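Local coordinates for protein thiamine pyrophosphokinase (Candida albicans, PDB 2G9Z) that probably catalyses the transfer of a pyrophosphate group from ATP to thiamine, making the cofactor thiamine pyrophosphate, at residues T277-L291 with N302-R316. Numbering follows the deposited sequence.
With VNP (3-[(4-amino-2-methylpyrimidin-5-yl)methyl]-5-(2-{[hydroxy(phosphonoamino)phosphoryl]oxy}ethyl)-4-methyl-1,3-thiazol-3-I um), chain N.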
loop_
_atom_site.group_PDB
_atom_site.type_symbol
_atom_site.label_atom_id
_atom_site.label_comp_id
_atom_site.label_asym_id
_atom_site.label_seq_id
_atom_site.Cartn_x
_atom_site.Cartn_y
_atom_site.Cartn_z
ATOM N N THR A 277 -14.944 2.530 8.437
ATOM C CA THR A 277 -14.331 3.172 7.282
ATOM C C THR A 277 -14.015 2.158 6.183
ATOM O O THR A 277 -13.703 1.004 6.467
ATOM C CB THR A 277 -13.028 3.879 7.692
ATOM O OG1 THR A 277 -13.342 4.969 8.563
ATOM C CG2 THR A 277 -12.286 4.396 6.472
ATOM N N CYS A 278 -14.097 2.591 4.929
ATOM C CA CYS A 278 -13.792 1.709 3.807
ATOM C C CYS A 278 -13.320 2.515 2.603
ATOM O O CYS A 278 -13.397 3.745 2.590
ATOM C CB CYS A 278 -15.017 0.873 3.417
ATOM S SG CYS A 278 -16.398 1.840 2.772
ATOM N N GLY A 279 -12.821 1.809 1.597
ATOM C CA GLY A 279 -12.342 2.474 0.404
ATOM C C GLY A 279 -12.479 1.586 -0.806
ATOM O O GLY A 279 -12.525 0.369 -0.681
ATOM N N LEU A 280 -12.562 2.201 -1.981
ATOM C CA LEU A 280 -12.677 1.464 -3.237
ATOM C C LEU A 280 -11.473 1.931 -4.027
ATOM O O LEU A 280 -11.384 3.094 -4.398
ATOM C CB LEU A 280 -13.987 1.812 -3.946
ATOM C CG LEU A 280 -15.228 1.263 -3.232
ATOM C CD1 LEU A 280 -15.521 2.092 -1.990
ATOM C CD2 LEU A 280 -16.423 1.291 -4.175
ATOM N N LEU A 281 -10.545 1.015 -4.274
ATOM C CA LEU A 281 -9.289 1.366 -4.924
ATOM C C LEU A 281 -9.070 0.777 -6.312
ATOM O O LEU A 281 -8.856 -0.422 -6.466
ATOM C CB LEU A 281 -8.162 0.966 -3.968
ATOM C CG LEU A 281 -8.664 1.195 -2.529
ATOM C CD1 LEU A 281 -7.761 0.528 -1.524
ATOM C CD2 LEU A 281 -8.791 2.691 -2.260
ATOM N N PRO A 282 -9.116 1.631 -7.347
ATOM C CA PRO A 282 -8.927 1.213 -8.740
ATOM C C PRO A 282 -7.444 1.026 -9.048
ATOM O O PRO A 282 -6.814 1.878 -9.676
ATOM C CB PRO A 282 -9.552 2.363 -9.521
ATOM C CG PRO A 282 -9.175 3.555 -8.698
ATOM C CD PRO A 282 -9.386 3.080 -7.261
ATOM N N LEU A 283 -6.897 -0.101 -8.607
ATOM C CA LEU A 283 -5.483 -0.395 -8.792
ATOM C C LEU A 283 -5.125 -1.287 -9.984
ATOM O O LEU A 283 -3.977 -1.712 -10.109
ATOM C CB LEU A 283 -4.934 -1.004 -7.499
ATOM C CG LEU A 283 -4.986 -0.029 -6.314
ATOM C CD1 LEU A 283 -4.735 -0.744 -4.995
ATOM C CD2 LEU A 283 -3.960 1.068 -6.542
ATOM N N SER A 284 -6.083 -1.567 -10.862
ATOM C CA SER A 284 -5.805 -2.416 -12.024
ATOM C C SER A 284 -5.496 -1.601 -13.281
ATOM O O SER A 284 -5.486 -0.376 -13.252
ATOM C CB SER A 284 -6.996 -3.327 -12.316
ATOM O OG SER A 284 -8.043 -2.596 -12.925
ATOM N N ASN A 285 -5.263 -2.303 -14.388
ATOM C CA ASN A 285 -4.950 -1.667 -15.661
ATOM C C ASN A 285 -6.221 -1.396 -16.467
ATOM O O ASN A 285 -6.161 -1.085 -17.656
ATOM C CB ASN A 285 -3.991 -2.555 -16.466
ATOM C CG ASN A 285 -4.650 -3.829 -16.960
ATOM O OD1 ASN A 285 -5.625 -4.306 -16.379
ATOM N ND2 ASN A 285 -4.105 -4.398 -18.030
ATOM N N LYS A 286 -7.369 -1.532 -15.813
ATOM C CA LYS A 286 -8.653 -1.280 -16.456
ATOM C C LYS A 286 -9.223 -0.004 -15.847
ATOM O O LYS A 286 -9.714 -0.011 -14.716
ATOM C CB LYS A 286 -9.609 -2.450 -16.214
ATOM C CG LYS A 286 -9.145 -3.769 -16.820
ATOM C CD LYS A 286 -9.041 -3.677 -18.336
ATOM C CE LYS A 286 -8.649 -5.011 -18.956
ATOM N NZ LYS A 286 -7.302 -5.470 -18.517
ATOM N N THR A 287 -9.150 1.090 -16.598
ATOM C CA THR A 287 -9.638 2.376 -16.110
ATOM C C THR A 287 -10.361 3.166 -17.200
ATOM O O THR A 287 -10.019 3.072 -18.378
ATOM C CB THR A 287 -8.471 3.238 -15.598
ATOM O OG1 THR A 287 -7.780 3.816 -16.712
ATOM C CG2 THR A 287 -7.486 2.379 -14.821
ATOM N N PRO A 288 -11.384 3.946 -16.817
ATOM C CA PRO A 288 -11.864 4.095 -15.442
ATOM C C PRO A 288 -12.916 3.044 -15.103
ATOM O O PRO A 288 -13.433 2.356 -15.985
ATOM C CB PRO A 288 -12.446 5.500 -15.435
ATOM C CG PRO A 288 -13.036 5.595 -16.795
ATOM C CD PRO A 288 -11.952 5.001 -17.676
ATOM N N ILE A 289 -13.228 2.933 -13.818
ATOM C CA ILE A 289 -14.220 1.984 -13.344
ATOM C C ILE A 289 -15.445 2.761 -12.879
ATOM O O ILE A 289 -15.326 3.721 -12.120
ATOM C CB ILE A 289 -13.650 1.140 -12.179
ATOM C CG1 ILE A 289 -12.557 0.210 -12.716
ATOM C CG2 ILE A 289 -14.760 0.352 -11.501
ATOM C CD1 ILE A 289 -11.953 -0.702 -11.683
ATOM N N ILE A 290 -16.618 2.354 -13.355
ATOM C CA ILE A 290 -17.863 3.018 -12.986
ATOM C C ILE A 290 -18.441 2.324 -11.766
ATOM O O ILE A 290 -18.602 1.107 -11.764
ATOM C CB ILE A 290 -18.919 2.934 -14.109
ATOM C CG1 ILE A 290 -18.312 3.353 -15.447
ATOM C CG2 ILE A 290 -20.106 3.826 -13.762
ATOM C CD1 ILE A 290 -17.872 4.783 -15.500
ATOM N N LEU A 291 -18.770 3.101 -10.741
ATOM C CA LEU A 291 -19.322 2.536 -9.516
ATOM C C LEU A 291 -20.730 3.015 -9.161
ATOM O O LEU A 291 -21.117 4.149 -9.441
ATOM C CB LEU A 291 -18.399 2.853 -8.337
ATOM C CG LEU A 291 -16.945 2.370 -8.364
ATOM C CD1 LEU A 291 -16.170 3.025 -7.221
ATOM C CD2 LEU A 291 -16.905 0.863 -8.253
ATOM N N ASN A 302 -23.017 5.936 -10.865
ATOM C CA ASN A 302 -22.330 6.212 -12.124
ATOM C C ASN A 302 -21.079 7.058 -11.889
ATOM O O ASN A 302 -20.734 7.920 -12.698
ATOM C CB ASN A 302 -23.284 6.930 -13.077
ATOM C CG ASN A 302 -24.511 6.094 -13.401
ATOM O OD1 ASN A 302 -24.402 4.998 -13.948
ATOM N ND2 ASN A 302 -25.684 6.607 -13.056
ATOM N N TRP A 303 -20.400 6.781 -10.779
ATOM C CA TRP A 303 -19.199 7.503 -10.378
ATOM C C TRP A 303 -17.951 6.836 -10.956
ATOM O O TRP A 303 -17.644 5.687 -10.618
ATOM C CB TRP A 303 -19.127 7.522 -8.851
ATOM C CG TRP A 303 -18.276 8.596 -8.271
ATOM C CD1 TRP A 303 -18.565 9.928 -8.206
ATOM C CD2 TRP A 303 -17.013 8.424 -7.620
ATOM N NE1 TRP A 303 -17.561 10.597 -7.546
ATOM C CE2 TRP A 303 -16.595 9.698 -7.177
ATOM C CE3 TRP A 303 -16.195 7.316 -7.363
ATOM C CZ2 TRP A 303 -15.392 9.896 -6.490
ATOM C CZ3 TRP A 303 -14.998 7.511 -6.683
ATOM C CH2 TRP A 303 -14.609 8.791 -6.255
ATOM N N LYS A 304 -17.238 7.562 -11.818
ATOM C CA LYS A 304 -16.029 7.052 -12.470
ATOM C C LYS A 304 -14.797 7.221 -11.592
ATOM O O LYS A 304 -14.473 8.331 -11.166
ATOM C CB LYS A 304 -15.787 7.779 -13.794
ATOM C CG LYS A 304 -16.952 7.739 -14.758
ATOM C CD LYS A 304 -16.668 8.581 -15.986
ATOM C CE LYS A 304 -17.895 8.686 -16.875
ATOM N NZ LYS A 304 -17.665 9.609 -18.024
ATOM N N THR A 305 -14.103 6.118 -11.342
ATOM C CA THR A 305 -12.916 6.155 -10.502
ATOM C C THR A 305 -11.668 5.606 -11.192
ATOM O O THR A 305 -11.735 4.653 -11.972
ATOM C CB THR A 305 -13.146 5.365 -9.197
ATOM O OG1 THR A 305 -12.014 5.537 -8.333
ATOM C CG2 THR A 305 -13.348 3.876 -9.492
ATOM N N GLU A 306 -10.529 6.224 -10.907
ATOM C CA GLU A 306 -9.265 5.782 -11.480
ATOM C C GLU A 306 -8.110 6.521 -10.821
ATOM O O GLU A 306 -8.296 7.597 -10.253
ATOM C CB GLU A 306 -9.246 6.028 -12.998
ATOM C CG GLU A 306 -9.160 7.492 -13.421
ATOM C CD GLU A 306 -9.242 7.666 -14.934
ATOM O OE1 GLU A 306 -8.581 6.897 -15.666
ATOM O OE2 GLU A 306 -9.960 8.575 -15.394
ATOM N N MET A 307 -6.924 5.927 -10.863
ATOM C CA MET A 307 -5.757 6.579 -10.297
ATOM C C MET A 307 -5.501 7.755 -11.233
ATOM O O MET A 307 -5.765 7.657 -12.435
ATOM C CB MET A 307 -4.568 5.611 -10.261
ATOM C CG MET A 307 -4.758 4.471 -9.272
ATOM S SD MET A 307 -5.065 5.028 -7.563
ATOM C CE MET A 307 -3.358 5.194 -6.942
ATOM N N LEU A 308 -5.009 8.862 -10.683
ATOM C CA LEU A 308 -4.776 10.081 -11.461
ATOM C C LEU A 308 -6.124 10.773 -11.611
ATOM O O LEU A 308 -6.281 11.695 -12.406
ATOM C CB LEU A 308 -4.212 9.771 -12.851
ATOM C CG LEU A 308 -2.708 9.563 -13.016
ATOM C CD1 LEU A 308 -1.985 10.903 -13.007
ATOM C CD2 LEU A 308 -2.216 8.651 -11.916
ATOM N N GLY A 309 -7.100 10.306 -10.844
ATOM C CA GLY A 309 -8.430 10.886 -10.886
ATOM C C GLY A 309 -9.041 10.800 -9.503
ATOM O O GLY A 309 -8.330 10.904 -8.504
ATOM N N GLN A 310 -10.355 10.608 -9.435
ATOM C CA GLN A 310 -11.027 10.498 -8.145
ATOM C C GLN A 310 -11.015 9.065 -7.635
ATOM O O GLN A 310 -11.214 8.112 -8.392
ATOM C CB GLN A 310 -12.474 11.018 -8.228
ATOM C CG GLN A 310 -13.147 10.847 -9.584
ATOM C CD GLN A 310 -14.574 11.390 -9.610
ATOM O OE1 GLN A 310 -14.855 12.467 -9.082
ATOM N NE2 GLN A 310 -15.472 10.648 -10.237
ATOM N N VAL A 311 -10.755 8.929 -6.342
ATOM C CA VAL A 311 -10.728 7.638 -5.676
ATOM C C VAL A 311 -11.492 7.793 -4.374
ATOM O O VAL A 311 -11.243 8.712 -3.601
ATOM C CB VAL A 311 -9.281 7.182 -5.349
ATOM C CG1 VAL A 311 -9.321 5.958 -4.420
ATOM C CG2 VAL A 311 -8.541 6.835 -6.629
ATOM N N SER A 312 -12.445 6.905 -4.139
ATOM C CA SER A 312 -13.214 6.974 -2.914
ATOM C C SER A 312 -12.409 6.397 -1.753
ATOM O O SER A 312 -12.177 5.188 -1.685
ATOM C CB SER A 312 -14.528 6.203 -3.068
ATOM O OG SER A 312 -15.255 6.191 -1.849
ATOM N N SER A 313 -11.956 7.273 -0.860
ATOM C CA SER A 313 -11.222 6.845 0.325
ATOM C C SER A 313 -11.933 7.517 1.487
ATOM O O SER A 313 -12.646 8.504 1.293
ATOM C CB SER A 313 -9.742 7.256 0.270
ATOM O OG SER A 313 -9.578 8.656 0.203
ATOM N N SER A 314 -11.745 6.985 2.686
ATOM C CA SER A 314 -12.425 7.508 3.859
ATOM C C SER A 314 -13.951 7.449 3.690
ATOM O O SER A 314 -14.675 8.302 4.202
ATOM C CB SER A 314 -11.977 8.938 4.151
ATOM O OG SER A 314 -10.628 8.944 4.593
ATOM N N ASN A 315 -14.438 6.460 2.943
ATOM C CA ASN A 315 -15.882 6.294 2.797
ATOM C C ASN A 315 -16.238 5.544 4.077
ATOM O O ASN A 315 -15.335 5.131 4.808
ATOM C CB ASN A 315 -16.233 5.431 1.575
ATOM C CG ASN A 315 -17.620 5.756 1.010
ATOM O OD1 ASN A 315 -18.548 6.055 1.760
ATOM N ND2 ASN A 315 -17.762 5.686 -0.315
ATOM N N ARG A 316 -17.527 5.369 4.363
ATOM C CA ARG A 316 -17.943 4.652 5.567
ATOM C C ARG A 316 -19.081 3.695 5.220
ATOM O O ARG A 316 -19.747 3.846 4.196
ATOM C CB ARG A 316 -18.445 5.605 6.663
ATOM C CG ARG A 316 -17.755 6.948 6.764
ATOM C CD ARG A 316 -16.365 6.892 7.378
ATOM N NE ARG A 316 -15.837 8.251 7.505
ATOM C CZ ARG A 316 -14.545 8.564 7.585
ATOM N NH1 ARG A 316 -13.623 7.617 7.555
ATOM N NH2 ARG A 316 -14.176 9.837 7.667
HETATM O O2G VNP N . -11.830 10.656 8.585
HETATM P PG VNP N . -10.492 9.798 8.353
HETATM O O3G VNP N . -10.818 8.425 7.904
HETATM O O1G VNP N . -9.721 9.797 9.766
HETATM N N3B VNP N . -9.560 10.584 7.279
HETATM P PB VNP N . -9.670 12.202 7.360
HETATM O O2B VNP N . -8.610 12.787 6.509
HETATM O O1B VNP N . -9.695 12.586 8.787
HETATM O O1 VNP N . -11.113 12.533 6.724
HETATM C C7 VNP N . -11.492 12.212 5.380
HETATM C C12 VNP N . -12.536 13.250 4.968
HETATM C C11 VNP N . -13.219 13.052 3.611
HETATM C C10 VNP N . -14.306 11.976 3.546
HETATM C CM4 VNP N . -15.177 11.605 4.749
HETATM S S1 VNP N . -12.186 12.555 2.194
HETATM C C9 VNP N . -13.498 11.681 1.437
HETATM N N5 VNP N . -14.414 11.373 2.358
HETATM C C7A VNP N . -15.450 10.353 2.129
HETATM C C5A VNP N . -15.834 10.182 0.656
HETATM C C6A VNP N . -15.611 8.927 0.103
HETATM N N1A VNP N . -15.990 8.650 -1.130
HETATM C C2A VNP N . -16.599 9.572 -1.888
HETATM C CM2 VNP N . -17.059 9.205 -3.301
HETATM N N3A VNP N . -16.829 10.799 -1.402
HETATM C C4A VNP N . -16.461 11.125 -0.154
HETATM N N4A VNP N . -16.711 12.353 0.292
HETATM O O HOH W 1 -13.029 4.682 -5.765
HETATM O O HOH W 2 -9.872 2.422 -12.918
#
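In the beta sandwich of the vitamin B1 binding domain, 277-291 and 302-316 pair antiparallel twice, and the second strand of each pair lines the thiamine pocket. At the edge of one sheet, C278 and N315 form a hydrogen-bonded pair, C278 N reaching N315 O at 2.8 Å. Next to it, the side chains of T277 and R316, a non-hydrogen-bonded pair, lie side by side and point the same way. R316 NH1 donates to T277 OG1 (2.8 Å), 24° out of the guanidinium plane, and nearly straight to VNP O3G (2.9 Å, 174°); NH2 donates to VNP O2G. These three hydrogen bonds fix the group's rotation; S314 O sits over one face. S312 OG donates to VNP N1A at 2.7 Å. In the other sheet, I289 and L291 pair with T305 and W303, where N302 adds a G1 bulge. T305 CG2 packs on L291 CD1 (3.7 Å), while its OG1 donates to Q310 O and accepts a hydrogen bond from a water that also bridges L280 O and S312 N. VNP CM2 lies over one face of the W303 ring and Q310 NE2 over the opposite face, both offset toward the rim. Residues of the second subunit also bind VNP, consistent with the intersubunit active site of dimeric thiamine pyrophosphokinases.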